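Local coordinates for LbaCas13a H328A (C2c2) (Lachnospiraceae bacterium NK4A179, PDB 5WLH), which binds CRISPR guide RNA, which it probably also processes, and acts as an RNA-targeting nuclease of the Cas13a (C2c2) family, at residues A[363-375]-A[409-422]. Residues are numbered along the deposited sequence; the frame is centred on the assembly and turned at random.
With nucleotides of chain B.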
loop_
_atom_site.group_PDB
_atom_site.type_symbol
_atom_site.label_atom_id
_atom_site.label_comp_id
_atom_site.label_asym_id
_atom_site.label_seq_id
_atom_site.Cartn_x
_atom_site.Cartn_y
_atom_site.Cartn_z
ATOM N N ARG A 363 13.099 -28.869 14.968
ATOM C CA ARG A 363 11.768 -29.265 15.405
ATOM C C ARG A 363 10.694 -28.710 14.476
ATOM O O ARG A 363 9.693 -29.382 14.197
ATOM C CB ARG A 363 11.541 -28.789 16.837
ATOM C CG ARG A 363 10.167 -29.077 17.385
ATOM C CD ARG A 363 10.135 -28.830 18.882
ATOM N NE ARG A 363 8.805 -29.052 19.441
ATOM C CZ ARG A 363 7.891 -28.100 19.587
ATOM N NH1 ARG A 363 8.160 -26.854 19.212
ATOM N NH2 ARG A 363 6.711 -28.392 20.108
ATOM N N LYS A 364 10.876 -27.480 13.993
ATOM C CA LYS A 364 9.897 -26.927 13.061
ATOM C C LYS A 364 9.867 -27.723 11.763
ATOM O O LYS A 364 8.791 -27.972 11.202
ATOM C CB LYS A 364 10.199 -25.457 12.781
ATOM C CG LYS A 364 9.248 -24.847 11.758
ATOM C CD LYS A 364 9.796 -23.557 11.166
ATOM C CE LYS A 364 9.592 -22.402 12.120
ATOM N NZ LYS A 364 9.746 -21.081 11.445
ATOM N N ASN A 365 11.040 -28.142 11.276
ATOM C CA ASN A 365 11.083 -28.954 10.065
ATOM C C ASN A 365 10.413 -30.296 10.293
ATOM O O ASN A 365 9.711 -30.807 9.412
ATOM C CB ASN A 365 12.530 -29.152 9.604
ATOM C CG ASN A 365 13.108 -27.914 8.968
ATOM O OD1 ASN A 365 12.382 -26.955 8.684
ATOM N ND2 ASN A 365 14.422 -27.925 8.721
ATOM N N THR A 366 10.614 -30.880 11.474
ATOM C CA THR A 366 9.917 -32.109 11.813
ATOM C C THR A 366 8.415 -31.886 11.847
ATOM O O THR A 366 7.644 -32.732 11.376
ATOM C CB THR A 366 10.409 -32.635 13.160
ATOM O OG1 THR A 366 11.786 -33.008 13.035
ATOM C CG2 THR A 366 9.575 -33.834 13.613
ATOM N N VAL A 367 7.980 -30.748 12.395
ATOM C CA VAL A 367 6.549 -30.464 12.461
ATOM C C VAL A 367 5.982 -30.252 11.060
ATOM O O VAL A 367 4.884 -30.722 10.749
ATOM C CB VAL A 367 6.276 -29.255 13.380
ATOM C CG1 VAL A 367 4.822 -28.762 13.235
ATOM C CG2 VAL A 367 6.551 -29.612 14.836
ATOM N N LYS A 368 6.722 -29.564 10.184
ATOM C CA LYS A 368 6.215 -29.367 8.827
ATOM C C LYS A 368 6.056 -30.698 8.114
ATOM O O LYS A 368 5.067 -30.913 7.405
ATOM C CB LYS A 368 7.134 -28.454 8.026
ATOM C CG LYS A 368 7.076 -27.000 8.443
ATOM C CD LYS A 368 7.868 -26.161 7.449
ATOM C CE LYS A 368 8.045 -24.746 7.938
ATOM N NZ LYS A 368 9.003 -24.011 7.082
ATOM N N GLU A 369 7.002 -31.622 8.316
ATOM C CA GLU A 369 6.858 -32.922 7.667
ATOM C C GLU A 369 5.700 -33.710 8.266
ATOM O O GLU A 369 5.020 -34.441 7.541
ATOM C CB GLU A 369 8.169 -33.714 7.741
ATOM C CG GLU A 369 8.289 -34.795 6.650
ATOM C CD GLU A 369 7.848 -34.319 5.254
ATOM O OE1 GLU A 369 7.038 -35.032 4.606
ATOM O OE2 GLU A 369 8.311 -33.245 4.803
ATOM N N LEU A 370 5.429 -33.537 9.564
ATOM C CA LEU A 370 4.265 -34.162 10.184
ATOM C C LEU A 370 2.968 -33.648 9.572
ATOM O O LEU A 370 2.063 -34.430 9.254
ATOM C CB LEU A 370 4.263 -33.900 11.683
ATOM C CG LEU A 370 5.270 -34.712 12.506
ATOM C CD1 LEU A 370 5.310 -34.194 13.922
ATOM C CD2 LEU A 370 4.861 -36.182 12.481
ATOM N N TYR A 371 2.840 -32.325 9.452
ATOM C CA TYR A 371 1.669 -31.753 8.784
ATOM C C TYR A 371 1.510 -32.330 7.391
ATOM O O TYR A 371 0.407 -32.717 6.983
ATOM C CB TYR A 371 1.812 -30.243 8.672
ATOM C CG TYR A 371 1.342 -29.419 9.828
ATOM C CD1 TYR A 371 -0.018 -29.217 10.058
ATOM C CD2 TYR A 371 2.260 -28.767 10.645
ATOM C CE1 TYR A 371 -0.451 -28.409 11.090
ATOM C CE2 TYR A 371 1.839 -27.966 11.678
ATOM C CZ TYR A 371 0.491 -27.780 11.892
ATOM O OH TYR A 371 0.077 -26.988 12.936
ATOM N N ARG A 372 2.606 -32.351 6.624
ATOM C CA ARG A 372 2.525 -32.784 5.229
ATOM C C ARG A 372 2.087 -34.236 5.137
ATOM O O ARG A 372 1.204 -34.579 4.345
ATOM C CB ARG A 372 3.863 -32.601 4.521
ATOM C CG ARG A 372 3.849 -33.075 3.052
ATOM C CD ARG A 372 5.195 -32.851 2.399
ATOM N NE ARG A 372 5.252 -33.376 1.042
ATOM C CZ ARG A 372 5.581 -34.625 0.729
ATOM N NH1 ARG A 372 5.885 -35.501 1.687
ATOM N NH2 ARG A 372 5.604 -35.000 -0.543
ATOM N N ASN A 373 2.699 -35.105 5.947
ATOM C CA ASN A 373 2.298 -36.508 5.960
ATOM C C ASN A 373 0.817 -36.657 6.259
ATOM O O ASN A 373 0.118 -37.423 5.588
ATOM C CB ASN A 373 3.130 -37.276 6.987
ATOM C CG ASN A 373 4.567 -37.394 6.572
ATOM O OD1 ASN A 373 4.890 -37.282 5.388
ATOM N ND2 ASN A 373 5.449 -37.617 7.539
ATOM N N GLN A 374 0.322 -35.953 7.282
ATOM C CA GLN A 374 -1.096 -36.033 7.614
ATOM C C GLN A 374 -1.950 -35.432 6.501
ATOM O O GLN A 374 -2.995 -35.987 6.141
ATOM C CB GLN A 374 -1.362 -35.341 8.958
ATOM C CG GLN A 374 -2.797 -35.481 9.446
ATOM C CD GLN A 374 -3.204 -36.927 9.621
ATOM O OE1 GLN A 374 -2.634 -37.638 10.443
ATOM N NE2 GLN A 374 -4.176 -37.378 8.822
ATOM N N ASN A 375 -1.509 -34.314 5.921
ATOM C CA ASN A 375 -2.263 -33.722 4.814
ATOM C C ASN A 375 -2.408 -34.709 3.658
ATOM O O ASN A 375 -3.495 -34.855 3.085
ATOM C CB ASN A 375 -1.581 -32.435 4.351
ATOM C CG ASN A 375 -2.533 -31.521 3.561
ATOM O OD1 ASN A 375 -3.735 -31.516 3.802
ATOM N ND2 ASN A 375 -1.990 -30.753 2.632
ATOM N N GLU A 409 -6.465 -29.290 0.192
ATOM C CA GLU A 409 -5.091 -29.733 0.390
ATOM C C GLU A 409 -4.133 -28.565 0.296
ATOM O O GLU A 409 -3.195 -28.444 1.099
ATOM C CB GLU A 409 -4.729 -30.787 -0.651
ATOM C CG GLU A 409 -3.278 -31.235 -0.564
ATOM C CD GLU A 409 -2.902 -32.224 -1.643
ATOM O OE1 GLU A 409 -3.109 -31.921 -2.839
ATOM O OE2 GLU A 409 -2.391 -33.307 -1.279
ATOM N N TYR A 410 -4.353 -27.712 -0.704
ATOM C CA TYR A 410 -3.550 -26.515 -0.892
ATOM C C TYR A 410 -3.663 -25.592 0.308
ATOM O O TYR A 410 -2.672 -24.973 0.731
ATOM C CB TYR A 410 -4.021 -25.828 -2.170
ATOM C CG TYR A 410 -3.447 -24.473 -2.443
ATOM C CD1 TYR A 410 -2.147 -24.335 -2.904
ATOM C CD2 TYR A 410 -4.222 -23.323 -2.283
ATOM C CE1 TYR A 410 -1.628 -23.083 -3.183
ATOM C CE2 TYR A 410 -3.704 -22.072 -2.560
ATOM C CZ TYR A 410 -2.410 -21.958 -3.012
ATOM O OH TYR A 410 -1.864 -20.720 -3.297
ATOM N N GLY A 411 -4.867 -25.502 0.879
ATOM C CA GLY A 411 -5.086 -24.601 1.989
ATOM C C GLY A 411 -4.369 -25.062 3.234
ATOM O O GLY A 411 -3.852 -24.248 3.998
ATOM N N VAL A 412 -4.319 -26.380 3.450
ATOM C CA VAL A 412 -3.542 -26.888 4.569
ATOM C C VAL A 412 -2.075 -26.559 4.367
ATOM O O VAL A 412 -1.389 -26.146 5.309
ATOM C CB VAL A 412 -3.761 -28.403 4.750
ATOM C CG1 VAL A 412 -2.793 -28.951 5.819
ATOM C CG2 VAL A 412 -5.183 -28.669 5.164
ATOM N N GLU A 413 -1.578 -26.719 3.135
ATOM C CA GLU A 413 -0.174 -26.424 2.865
ATOM C C GLU A 413 0.133 -24.950 3.080
ATOM O O GLU A 413 1.200 -24.610 3.592
ATOM C CB GLU A 413 0.223 -26.844 1.449
ATOM C CG GLU A 413 1.704 -26.565 1.155
ATOM C CD GLU A 413 2.247 -27.348 -0.037
ATOM O OE1 GLU A 413 3.350 -27.014 -0.518
ATOM O OE2 GLU A 413 1.584 -28.301 -0.483
ATOM N N LYS A 414 -0.797 -24.059 2.701
ATOM C CA LYS A 414 -0.601 -22.635 2.956
ATOM C C LYS A 414 -0.367 -22.352 4.430
ATOM O O LYS A 414 0.396 -21.442 4.766
ATOM C CB LYS A 414 -1.811 -21.821 2.488
ATOM C CG LYS A 414 -1.862 -21.546 0.992
ATOM C CD LYS A 414 -2.926 -20.487 0.682
ATOM C CE LYS A 414 -4.343 -21.090 0.816
ATOM N NZ LYS A 414 -5.382 -20.077 0.494
ATOM N N ILE A 415 -1.007 -23.114 5.312
ATOM C CA ILE A 415 -0.858 -22.883 6.746
ATOM C C ILE A 415 0.493 -23.383 7.251
ATOM O O ILE A 415 1.195 -22.667 7.977
ATOM C CB ILE A 415 -2.023 -23.531 7.508
ATOM C CG1 ILE A 415 -3.321 -22.753 7.259
ATOM C CG2 ILE A 415 -1.703 -23.604 9.001
ATOM C CD1 ILE A 415 -4.566 -23.549 7.591
ATOM N N TYR A 416 0.889 -24.616 6.899
ATOM C CA TYR A 416 2.109 -25.137 7.523
ATOM C C TYR A 416 3.373 -24.793 6.754
ATOM O O TYR A 416 4.439 -24.697 7.370
ATOM C CB TYR A 416 2.034 -26.659 7.752
ATOM C CG TYR A 416 2.148 -27.526 6.527
ATOM C CD1 TYR A 416 3.373 -27.729 5.906
ATOM C CD2 TYR A 416 1.034 -28.167 6.008
ATOM C CE1 TYR A 416 3.478 -28.507 4.781
ATOM C CE2 TYR A 416 1.134 -28.963 4.881
ATOM C CZ TYR A 416 2.362 -29.126 4.276
ATOM O OH TYR A 416 2.478 -29.907 3.150
ATOM N N ALA A 417 3.306 -24.606 5.431
ATOM C CA ALA A 417 4.490 -24.099 4.738
ATOM C C ALA A 417 4.864 -22.723 5.266
ATOM O O ALA A 417 6.045 -22.375 5.322
ATOM C CB ALA A 417 4.254 -24.035 3.225
ATOM N N ASN A 418 3.854 -21.941 5.661
ATOM C CA ASN A 418 4.029 -20.622 6.255
ATOM C C ASN A 418 4.744 -20.665 7.598
ATOM O O ASN A 418 5.339 -19.658 7.998
ATOM C CB ASN A 418 2.650 -19.986 6.449
ATOM C CG ASN A 418 2.664 -18.477 6.330
ATOM O OD1 ASN A 418 1.653 -17.865 5.966
ATOM N ND2 ASN A 418 3.801 -17.863 6.648
ATOM N N LEU A 419 4.718 -21.812 8.284
ATOM C CA LEU A 419 4.767 -21.863 9.740
ATOM C C LEU A 419 5.910 -21.057 10.340
ATOM O O LEU A 419 7.080 -21.390 10.136
ATOM C CB LEU A 419 4.864 -23.311 10.222
ATOM C CG LEU A 419 4.402 -23.421 11.671
ATOM C CD1 LEU A 419 2.966 -22.904 11.807
ATOM C CD2 LEU A 419 4.524 -24.848 12.200
ATOM N N LYS A 420 5.570 -19.986 11.063
ATOM C CA LYS A 420 6.593 -19.221 11.765
ATOM C C LYS A 420 6.953 -19.879 13.089
ATOM O O LYS A 420 8.134 -19.993 13.427
ATOM C CB LYS A 420 6.124 -17.790 12.004
ATOM C CG LYS A 420 5.228 -17.272 10.914
ATOM C CD LYS A 420 5.986 -16.324 10.015
ATOM C CE LYS A 420 5.088 -15.790 8.921
ATOM N NZ LYS A 420 5.423 -14.396 8.613
ATOM N N GLN A 421 5.954 -20.335 13.835
ATOM C CA GLN A 421 6.186 -20.897 15.157
ATOM C C GLN A 421 5.298 -22.119 15.334
ATOM O O GLN A 421 4.100 -22.061 15.038
ATOM C CB GLN A 421 5.894 -19.854 16.238
ATOM C CG GLN A 421 6.685 -20.035 17.507
ATOM C CD GLN A 421 5.847 -19.721 18.724
ATOM O OE1 GLN A 421 4.969 -18.859 18.671
ATOM N NE2 GLN A 421 6.103 -20.422 19.827
ATOM N N VAL A 422 5.890 -23.228 15.786
ATOM C CA VAL A 422 5.100 -24.389 16.188
ATOM C C VAL A 422 4.214 -23.991 17.362
ATOM O O VAL A 422 4.709 -23.537 18.401
ATOM C CB VAL A 422 6.016 -25.567 16.558
ATOM C CG1 VAL A 422 5.202 -26.719 17.157
ATOM C CG2 VAL A 422 6.859 -26.034 15.341
ATOM P P G B 19 7.028 -36.635 -5.279
ATOM O OP1 G B 19 8.020 -37.173 -6.221
ATOM O OP2 G B 19 7.375 -36.324 -3.879
ATOM O "O5'" G B 19 6.549 -35.274 -5.959
ATOM C "C5'" G B 19 6.163 -35.228 -7.319
ATOM C "C4'" G B 19 5.483 -33.916 -7.604
ATOM O "O4'" G B 19 4.380 -33.768 -6.681
ATOM C "C3'" G B 19 6.340 -32.682 -7.371
ATOM O "O3'" G B 19 7.083 -32.346 -8.526
ATOM C "C2'" G B 19 5.308 -31.617 -7.024
ATOM O "O2'" G B 19 4.704 -31.162 -8.220
ATOM C "C1'" G B 19 4.277 -32.433 -6.256
ATOM N N9 G B 19 4.472 -32.406 -4.797
ATOM C C8 G B 19 4.921 -33.420 -3.979
ATOM N N7 G B 19 4.923 -33.093 -2.721
ATOM C C5 G B 19 4.442 -31.786 -2.709
ATOM C C6 G B 19 4.215 -30.882 -1.636
ATOM O O6 G B 19 4.414 -31.076 -0.432
ATOM N N1 G B 19 3.709 -29.654 -2.088
ATOM C C2 G B 19 3.455 -29.344 -3.403
ATOM N N2 G B 19 2.965 -28.119 -3.676
ATOM N N3 G B 19 3.662 -30.179 -4.402
ATOM C C4 G B 19 4.150 -31.361 -3.986
ATOM P P U B 7 0.068 -14.952 7.877
ATOM O OP1 U B 7 -0.424 -15.391 6.556
ATOM O OP2 U B 7 0.593 -15.955 8.859
ATOM O "O5'" U B 7 1.197 -13.860 7.694
ATOM C "C5'" U B 7 0.977 -12.744 6.834
ATOM C "C4'" U B 7 2.158 -11.818 6.894
ATOM O "O4'" U B 7 2.239 -11.221 8.217
ATOM C "C3'" U B 7 3.496 -12.504 6.715
ATOM O "O3'" U B 7 3.795 -12.712 5.341
ATOM C "C2'" U B 7 4.455 -11.555 7.426
ATOM O "O2'" U B 7 4.772 -10.454 6.600
ATOM C "C1'" U B 7 3.585 -11.043 8.582
ATOM N N1 U B 7 3.832 -11.799 9.826
ATOM C C2 U B 7 4.859 -11.337 10.622
ATOM O O2 U B 7 5.486 -10.347 10.295
ATOM N N3 U B 7 5.079 -12.055 11.773
ATOM C C4 U B 7 4.383 -13.176 12.193
ATOM O O4 U B 7 4.687 -13.733 13.250
ATOM C C5 U B 7 3.334 -13.594 11.306
ATOM C C6 U B 7 3.098 -12.905 10.182
ATOM P P C B 10 -4.558 -18.118 -2.432
ATOM O OP1 C B 10 -5.756 -18.922 -2.036
ATOM O OP2 C B 10 -3.155 -18.632 -2.371
ATOM O "O5'" C B 10 -4.694 -17.718 -3.967
ATOM C "C5'" C B 10 -5.825 -17.024 -4.467
ATOM C "C4'" C B 10 -5.494 -16.352 -5.777
ATOM O "O4'" C B 10 -4.383 -15.444 -5.575
ATOM C "C3'" C B 10 -5.012 -17.268 -6.896
ATOM O "O3'" C B 10 -6.092 -17.869 -7.584
ATOM C "C2'" C B 10 -4.188 -16.318 -7.762
ATOM O "O2'" C B 10 -5.047 -15.461 -8.510
ATOM C "C1'" C B 10 -3.531 -15.459 -6.693
ATOM N N1 C B 10 -2.211 -15.983 -6.276
ATOM C C2 C B 10 -1.130 -15.704 -7.114
ATOM O O2 C B 10 -1.322 -15.052 -8.169
ATOM N N3 C B 10 0.092 -16.141 -6.754
ATOM C C4 C B 10 0.241 -16.837 -5.623
ATOM N N4 C B 10 1.469 -17.250 -5.302
ATOM C C5 C B 10 -0.852 -17.139 -4.747
ATOM C C6 C B 10 -2.059 -16.703 -5.110
HETATM O O HOH W 1 0.611 -30.964 1.679
#
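Residues 363-375 and the helical part of 409-422 run antiparallel, their axes 9.8 Å apart at an angle of 174°, and Lys368 lies level with Tyr416. Tyr416 fills a hole between Lys368, Tyr371, Arg372 and Asn375. Its CG sits between the backbone N and the carbonyl carbon (chi1 73°), which lays the ring against the facing helix. The rings of Tyr371 and Tyr416 are nearly parallel but slid apart, with little overlap. Each instead takes the other's CB over one face, a reciprocal CH-pi pair; Tyr371 CB is 3.8 Å from the centroid of the Tyr416 ring. Tyr416 OH meets Arg372 CB at 3.3 Å and is hydrogen-bonded to a water, which accepts from Asn375 ND2. With an alanine here, Tyr371 CB would probably lose the ring it packs on, and the water its hydroxyl partner. Asn375 is a knob among Glu409, Val412, Glu413 and Tyr416. Its ND2 donates to Glu409 O at 3.0 Å (N-H...O 160°), while Glu413 N reaches that oxygen from the opposite face. Asn375 OD1 is bonded by Tyr309. This antiparallel helix pair, from helices 357-388 and 398-417, forms part of the surface that holds the bound RNA. Arg372, extended past Tyr416, reads the Hoogsteen edge of G19 of chain B: NE donates to O6 at 2.9 Å and NH2 to N7 at 3.0 Å. The Glu413 carboxylate accepts from N1 of the same base. At the other end Val367 CG2 and Val422 CG2 meet tip to tip at 3.6 Å, and the Leu419 side chain crosses Val367 and Tyr371 at about a right angle. Lys364, bent at chi3, hydrogen-bonds Leu419 O through NZ. From above the carbonyl plane, Lys364 NZ donates to Lys420 O at 2.8 Å.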